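Local coordinates for protein ethylbenzene dehydrogenase alpha-subunit (Aromatoleum aromaticum, PDB 2IVF) that belongs to the molybdopterin oxidoreductase family, as the alpha subunit that holds a molybdenum atom, the ligands MGD and MD1 and an iron/sulfur cluster, at residues A[246-257]-A[434-445]. Sequence-based numbering, arbitrary orientation.
Sequences DAELIFMTCSNW and KVAKKRTCSYIG. With MGD (2-amino-5,6-dimercapto-7-methyl-3,7,8a,9-tetrahydro-8-oxa-1,3,9,10-tetraaza-anthracen-4-one guanosine dinucleotide), chain M.
Tyr443 lies across from Met252 on one face of a parallel strand pair and turns one ring face toward the edge of Trp257. Its CB touches Met252 SD at 3.7 Å and, slightly farther, Met252 CE. CG, anti to the backbone N (chi1 -167°), starts a ring that takes Trp257 NE1 over one face, 3.2 Å from Tyr443 CD1, in an edge-to-face pair with planes at 65°. Tyr443 CD2 meets Trp257 CZ2 at 3.7 Å, and Tyr443 CZ lies 3.8 Å from Trp257 NE1. Ser255 CB sits at the ring edge beside Tyr443 CD1, and Tyr443 CE1 comes near phosphate oxygen O2A of MGD. Strands 249-253 and 440-444 are neighbours in a four-stranded parallel sheet; their C-terminal ends turn into the MGD pocket, the usual place for a nucleotide in such alpha/beta folds. There Gly445 N bonds Thr253 O (3.0 Å), and Asn256 N, at the N-cap of the following helix, grips MGD O1A at 2.9 Å. On the opposite face, the Phe251 ring meets Thr440 CG2 and Val435 CG2 at its edge, while Met465 of helix 454-467 packs on Thr440 and Ser442. Glu248 OE1 receives Arg439 N (2.9 Å) on its anti side, just before each strand begins.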
loop_
_atom_site.group_PDB
_atom_site.type_symbol
_atom_site.label_atom_id
_atom_site.label_comp_id
_atom_site.label_asym_id
_atom_site.label_seq_id
_atom_site.Cartn_x
_atom_site.Cartn_y
_atom_site.Cartn_z
ATOM N N ASP A 246 2.669 -1.330 -25.556
ATOM C CA ASP A 246 3.438 -1.193 -26.768
ATOM C C ASP A 246 4.922 -1.603 -26.672
ATOM O O ASP A 246 5.640 -1.500 -27.646
ATOM C CB ASP A 246 3.350 0.259 -27.233
ATOM C CG ASP A 246 1.978 0.607 -27.800
ATOM O OD1 ASP A 246 1.405 -0.266 -28.464
ATOM O OD2 ASP A 246 1.523 1.748 -27.626
ATOM N N ALA A 247 5.361 -2.052 -25.492
ATOM C CA ALA A 247 6.705 -2.463 -25.265
ATOM C C ALA A 247 6.789 -3.964 -25.497
ATOM O O ALA A 247 5.788 -4.682 -25.362
ATOM C CB ALA A 247 7.111 -2.102 -23.836
ATOM N N GLU A 248 7.936 -4.426 -25.965
ATOM C CA GLU A 248 8.201 -5.872 -26.136
ATOM C C GLU A 248 9.063 -6.365 -24.994
ATOM O O GLU A 248 9.129 -7.544 -24.696
ATOM C CB GLU A 248 8.908 -6.111 -27.475
ATOM C CG GLU A 248 8.095 -5.705 -28.639
ATOM C CD GLU A 248 8.857 -5.759 -29.934
ATOM O OE1 GLU A 248 10.011 -5.302 -29.989
ATOM O OE2 GLU A 248 8.263 -6.240 -30.920
ATOM N N LEU A 249 9.737 -5.440 -24.321
ATOM C CA LEU A 249 10.651 -5.814 -23.238
ATOM C C LEU A 249 10.533 -4.705 -22.229
ATOM O O LEU A 249 10.576 -3.530 -22.626
ATOM C CB LEU A 249 12.104 -5.846 -23.704
ATOM C CG LEU A 249 13.219 -6.203 -22.723
ATOM C CD1 LEU A 249 12.959 -7.582 -22.110
ATOM C CD2 LEU A 249 14.620 -6.140 -23.453
ATOM N N ILE A 250 10.221 -5.073 -20.986
ATOM C CA ILE A 250 9.932 -4.116 -19.916
ATOM C C ILE A 250 10.881 -4.370 -18.746
ATOM O O ILE A 250 10.977 -5.507 -18.220
ATOM C CB ILE A 250 8.486 -4.236 -19.404
ATOM C CG1 ILE A 250 7.474 -4.005 -20.540
ATOM C CG2 ILE A 250 8.249 -3.286 -18.199
ATOM C CD1 ILE A 250 6.051 -4.540 -20.311
ATOM N N PHE A 251 11.581 -3.329 -18.333
ATOM C CA PHE A 251 12.460 -3.365 -17.162
ATOM C C PHE A 251 11.904 -2.562 -15.996
ATOM O O PHE A 251 11.826 -1.325 -16.066
ATOM C CB PHE A 251 13.849 -2.776 -17.503
ATOM C CG PHE A 251 14.666 -3.628 -18.383
ATOM C CD1 PHE A 251 15.388 -4.701 -17.870
ATOM C CD2 PHE A 251 14.767 -3.345 -19.728
ATOM C CE1 PHE A 251 16.148 -5.504 -18.694
ATOM C CE2 PHE A 251 15.553 -4.120 -20.545
ATOM C CZ PHE A 251 16.224 -5.221 -20.041
ATOM N N MET A 252 11.529 -3.258 -14.916
ATOM C CA MET A 252 11.144 -2.621 -13.657
ATOM C C MET A 252 12.378 -2.622 -12.802
ATOM O O MET A 252 12.863 -3.699 -12.462
ATOM C CB MET A 252 10.043 -3.428 -12.972
ATOM C CG MET A 252 8.754 -3.420 -13.764
ATOM S SD MET A 252 7.975 -1.802 -13.540
ATOM C CE MET A 252 7.160 -1.576 -15.092
ATOM N N THR A 253 12.901 -1.439 -12.456
ATOM C CA THR A 253 14.185 -1.379 -11.772
ATOM C C THR A 253 14.122 -0.307 -10.703
ATOM O O THR A 253 13.407 0.680 -10.865
ATOM C CB THR A 253 15.323 -1.092 -12.752
ATOM O OG1 THR A 253 16.535 -1.099 -12.013
ATOM C CG2 THR A 253 15.158 0.231 -13.520
ATOM N N CYS A 254 14.817 -0.520 -9.593
ATOM C CA CYS A 254 14.775 0.435 -8.493
ATOM C C CYS A 254 13.338 0.814 -8.182
ATOM O O CYS A 254 13.084 1.933 -7.842
ATOM C CB CYS A 254 15.600 1.676 -8.822
ATOM S SG CYS A 254 17.319 1.287 -8.722
ATOM N N SER A 255 12.408 -0.138 -8.284
ATOM C CA SER A 255 10.994 0.183 -8.178
ATOM C C SER A 255 10.252 -1.087 -7.718
ATOM O O SER A 255 10.832 -2.174 -7.724
ATOM C CB SER A 255 10.484 0.708 -9.524
ATOM O OG SER A 255 10.400 -0.341 -10.481
ATOM N N ASN A 256 9.003 -0.937 -7.289
ATOM C CA ASN A 256 8.256 -2.039 -6.692
ATOM C C ASN A 256 6.760 -1.780 -6.869
ATOM O O ASN A 256 6.028 -1.541 -5.902
ATOM C CB ASN A 256 8.623 -2.170 -5.227
ATOM C CG ASN A 256 7.953 -3.330 -4.565
ATOM O OD1 ASN A 256 7.555 -4.284 -5.209
ATOM N ND2 ASN A 256 7.792 -3.229 -3.271
ATOM N N TRP A 257 6.350 -1.760 -8.127
ATOM C CA TRP A 257 4.955 -1.485 -8.475
ATOM C C TRP A 257 3.892 -2.270 -7.700
ATOM O O TRP A 257 2.767 -1.771 -7.542
ATOM C CB TRP A 257 4.737 -1.702 -9.943
ATOM C CG TRP A 257 5.085 -0.545 -10.835
ATOM C CD1 TRP A 257 5.932 0.502 -10.562
ATOM C CD2 TRP A 257 4.655 -0.369 -12.163
ATOM N NE1 TRP A 257 6.000 1.348 -11.638
ATOM C CE2 TRP A 257 5.227 0.830 -12.647
ATOM C CE3 TRP A 257 3.787 -1.064 -12.975
ATOM C CZ2 TRP A 257 4.961 1.318 -13.937
ATOM C CZ3 TRP A 257 3.537 -0.594 -14.226
ATOM C CH2 TRP A 257 4.096 0.583 -14.693
ATOM N N LYS A 434 18.618 -8.909 -26.225
ATOM C CA LYS A 434 17.213 -8.607 -26.302
ATOM C C LYS A 434 16.938 -7.131 -26.349
ATOM O O LYS A 434 16.073 -6.703 -27.084
ATOM C CB LYS A 434 16.445 -9.230 -25.149
ATOM C CG LYS A 434 16.327 -10.719 -25.321
ATOM C CD LYS A 434 15.589 -11.418 -24.225
ATOM C CE LYS A 434 15.261 -12.874 -24.619
ATOM N NZ LYS A 434 14.645 -13.589 -23.486
ATOM N N VAL A 435 17.644 -6.366 -25.525
ATOM C CA VAL A 435 17.470 -4.915 -25.523
ATOM C C VAL A 435 17.741 -4.338 -26.927
ATOM O O VAL A 435 17.057 -3.418 -27.379
ATOM C CB VAL A 435 18.415 -4.259 -24.487
ATOM C CG1 VAL A 435 18.388 -2.759 -24.611
ATOM C CG2 VAL A 435 17.970 -4.644 -23.055
ATOM N N ALA A 436 18.759 -4.850 -27.596
ATOM C CA ALA A 436 19.118 -4.368 -28.949
ATOM C C ALA A 436 18.059 -4.638 -29.980
ATOM O O ALA A 436 18.019 -3.959 -30.994
ATOM C CB ALA A 436 20.433 -4.964 -29.411
ATOM N N LYS A 437 17.221 -5.645 -29.752
ATOM C CA LYS A 437 16.252 -6.059 -30.775
ATOM C C LYS A 437 14.793 -5.837 -30.395
ATOM O O LYS A 437 13.911 -6.122 -31.183
ATOM C CB LYS A 437 16.456 -7.548 -31.077
ATOM C CG LYS A 437 15.908 -8.458 -30.048
ATOM C CD LYS A 437 15.739 -9.921 -30.576
ATOM C CE LYS A 437 17.032 -10.683 -30.400
ATOM N NZ LYS A 437 16.815 -12.125 -29.964
ATOM N N LYS A 438 14.544 -5.365 -29.176
ATOM C CA LYS A 438 13.197 -5.249 -28.645
ATOM C C LYS A 438 12.890 -3.827 -28.288
ATOM O O LYS A 438 13.743 -3.115 -27.742
ATOM C CB LYS A 438 12.984 -6.116 -27.403
ATOM C CG LYS A 438 12.996 -7.599 -27.747
ATOM C CD LYS A 438 12.531 -8.448 -26.595
ATOM C CE LYS A 438 12.794 -9.932 -26.853
ATOM N NZ LYS A 438 12.287 -10.263 -28.208
ATOM N N ARG A 439 11.675 -3.409 -28.632
ATOM C CA ARG A 439 11.150 -2.158 -28.118
ATOM C C ARG A 439 11.027 -2.245 -26.596
ATOM O O ARG A 439 10.314 -3.068 -26.041
ATOM C CB ARG A 439 9.800 -1.844 -28.769
ATOM C CG ARG A 439 9.225 -0.530 -28.366
ATOM C CD ARG A 439 10.033 0.667 -28.967
ATOM N NE ARG A 439 10.259 0.577 -30.408
ATOM C CZ ARG A 439 9.412 0.964 -31.362
ATOM N NH1 ARG A 439 8.225 1.489 -31.077
ATOM N NH2 ARG A 439 9.757 0.816 -32.637
ATOM N N THR A 440 11.746 -1.369 -25.919
ATOM C CA THR A 440 12.035 -1.524 -24.516
ATOM C C THR A 440 11.601 -0.284 -23.738
ATOM O O THR A 440 11.889 0.828 -24.133
ATOM C CB THR A 440 13.506 -1.768 -24.283
ATOM O OG1 THR A 440 13.910 -3.000 -24.937
ATOM C CG2 THR A 440 13.835 -1.748 -22.748
ATOM N N CYS A 441 10.839 -0.532 -22.683
ATOM C CA CYS A 441 10.328 0.494 -21.799
ATOM C C CYS A 441 10.835 0.048 -20.423
ATOM O O CYS A 441 10.858 -1.169 -20.085
ATOM C CB CYS A 441 8.801 0.524 -21.817
ATOM S SG CYS A 441 8.122 1.992 -20.981
ATOM N N SER A 442 11.239 1.028 -19.634
ATOM C CA SER A 442 11.631 0.816 -18.277
ATOM C C SER A 442 10.752 1.619 -17.326
ATOM O O SER A 442 10.135 2.653 -17.684
ATOM C CB SER A 442 13.115 1.239 -18.091
ATOM O OG SER A 442 13.962 0.572 -18.996
ATOM N N TYR A 443 10.694 1.152 -16.097
ATOM C CA TYR A 443 10.311 2.047 -14.998
ATOM C C TYR A 443 11.408 2.009 -13.982
ATOM O O TYR A 443 11.566 1.032 -13.264
ATOM C CB TYR A 443 8.986 1.660 -14.338
ATOM C CG TYR A 443 8.455 2.772 -13.436
ATOM C CD1 TYR A 443 8.824 2.849 -12.075
ATOM C CD2 TYR A 443 7.672 3.776 -13.958
ATOM C CE1 TYR A 443 8.359 3.882 -11.287
ATOM C CE2 TYR A 443 7.180 4.782 -13.164
ATOM C CZ TYR A 443 7.531 4.831 -11.836
ATOM O OH TYR A 443 7.117 5.902 -11.048
ATOM N N ILE A 444 12.160 3.099 -13.957
ATOM C CA ILE A 444 13.101 3.384 -12.927
ATOM C C ILE A 444 12.372 4.091 -11.803
ATOM O O ILE A 444 11.869 5.204 -11.975
ATOM C CB ILE A 444 14.190 4.373 -13.413
ATOM C CG1 ILE A 444 14.816 3.888 -14.724
ATOM C CG2 ILE A 444 15.278 4.501 -12.331
ATOM C CD1 ILE A 444 15.822 4.865 -15.308
ATOM N N GLY A 445 12.355 3.453 -10.641
ATOM C CA GLY A 445 11.722 4.002 -9.480
ATOM C C GLY A 445 12.654 4.872 -8.699
ATOM O O GLY A 445 13.815 5.084 -9.040
HETATM P PB MGD M . 10.699 2.168 -4.163
HETATM O O1B MGD M . 9.499 1.798 -3.364
HETATM O O2B MGD M . 11.779 2.856 -3.408
HETATM O O3B MGD M . 10.429 3.039 -5.449
HETATM O O3A MGD M . 8.008 3.832 -5.414
HETATM P PA MGD M . 9.107 3.198 -6.382
HETATM O O1A MGD M . 8.550 1.918 -6.830
HETATM O O2A MGD M . 9.503 4.166 -7.388
HETATM O "O5'" MGD M . 11.331 0.850 -4.833
HETATM C "C5'" MGD M . 11.632 -0.281 -4.004
HETATM C "C4'" MGD M . 12.501 -1.275 -4.770
HETATM O "O4'" MGD M . 13.791 -0.723 -4.989
HETATM C "C3'" MGD M . 12.746 -2.371 -3.759
HETATM O "O3'" MGD M . 11.743 -3.358 -3.965
HETATM C "C2'" MGD M . 14.146 -2.873 -4.137
HETATM O "O2'" MGD M . 14.059 -4.217 -4.647
HETATM C "C1'" MGD M . 14.605 -1.883 -5.221
HETATM N N9 MGD M . 16.030 -1.543 -4.993
HETATM C C8 MGD M . 16.607 -1.062 -3.881
HETATM N N7 MGD M . 17.910 -0.837 -4.084
HETATM C C5 MGD M . 18.152 -1.175 -5.376
HETATM C C6 MGD M . 19.264 -1.213 -6.206
HETATM O O6 MGD M . 20.414 -0.910 -5.866
HETATM N N1 MGD M . 19.071 -1.636 -7.524
HETATM C C2 MGD M . 17.842 -2.052 -8.059
HETATM N N2 MGD M . 17.759 -2.469 -9.369
HETATM N N3 MGD M . 16.778 -1.985 -7.247
HETATM C C4 MGD M . 16.927 -1.588 -5.946
HETATM C C10 MGD M . 8.213 5.044 -4.786
HETATM C C11 MGD M . 6.981 5.894 -4.976
HETATM O O11 MGD M . 5.915 5.206 -4.464
HETATM C C12 MGD M . 7.083 7.312 -4.396
HETATM S S12 MGD M . 8.597 8.207 -4.389
HETATM C C13 MGD M . 5.963 7.908 -3.872
HETATM S S13 MGD M . 6.075 9.516 -3.244
HETATM C C14 MGD M . 4.666 7.176 -3.818
HETATM N N15 MGD M . 4.530 6.658 -2.427
HETATM C C16 MGD M . 3.800 5.486 -2.150
HETATM C C17 MGD M . 3.529 5.057 -0.876
HETATM O O17 MGD M . 3.943 5.685 0.128
HETATM N N18 MGD M . 2.793 3.864 -0.724
HETATM C C19 MGD M . 2.327 3.142 -1.778
HETATM N N19 MGD M . 1.639 2.013 -1.518
HETATM N N20 MGD M . 2.645 3.574 -3.007
HETATM C C21 MGD M . 3.323 4.715 -3.205
HETATM N N22 MGD M . 3.624 5.143 -4.494
HETATM C C23 MGD M . 4.756 5.971 -4.796
#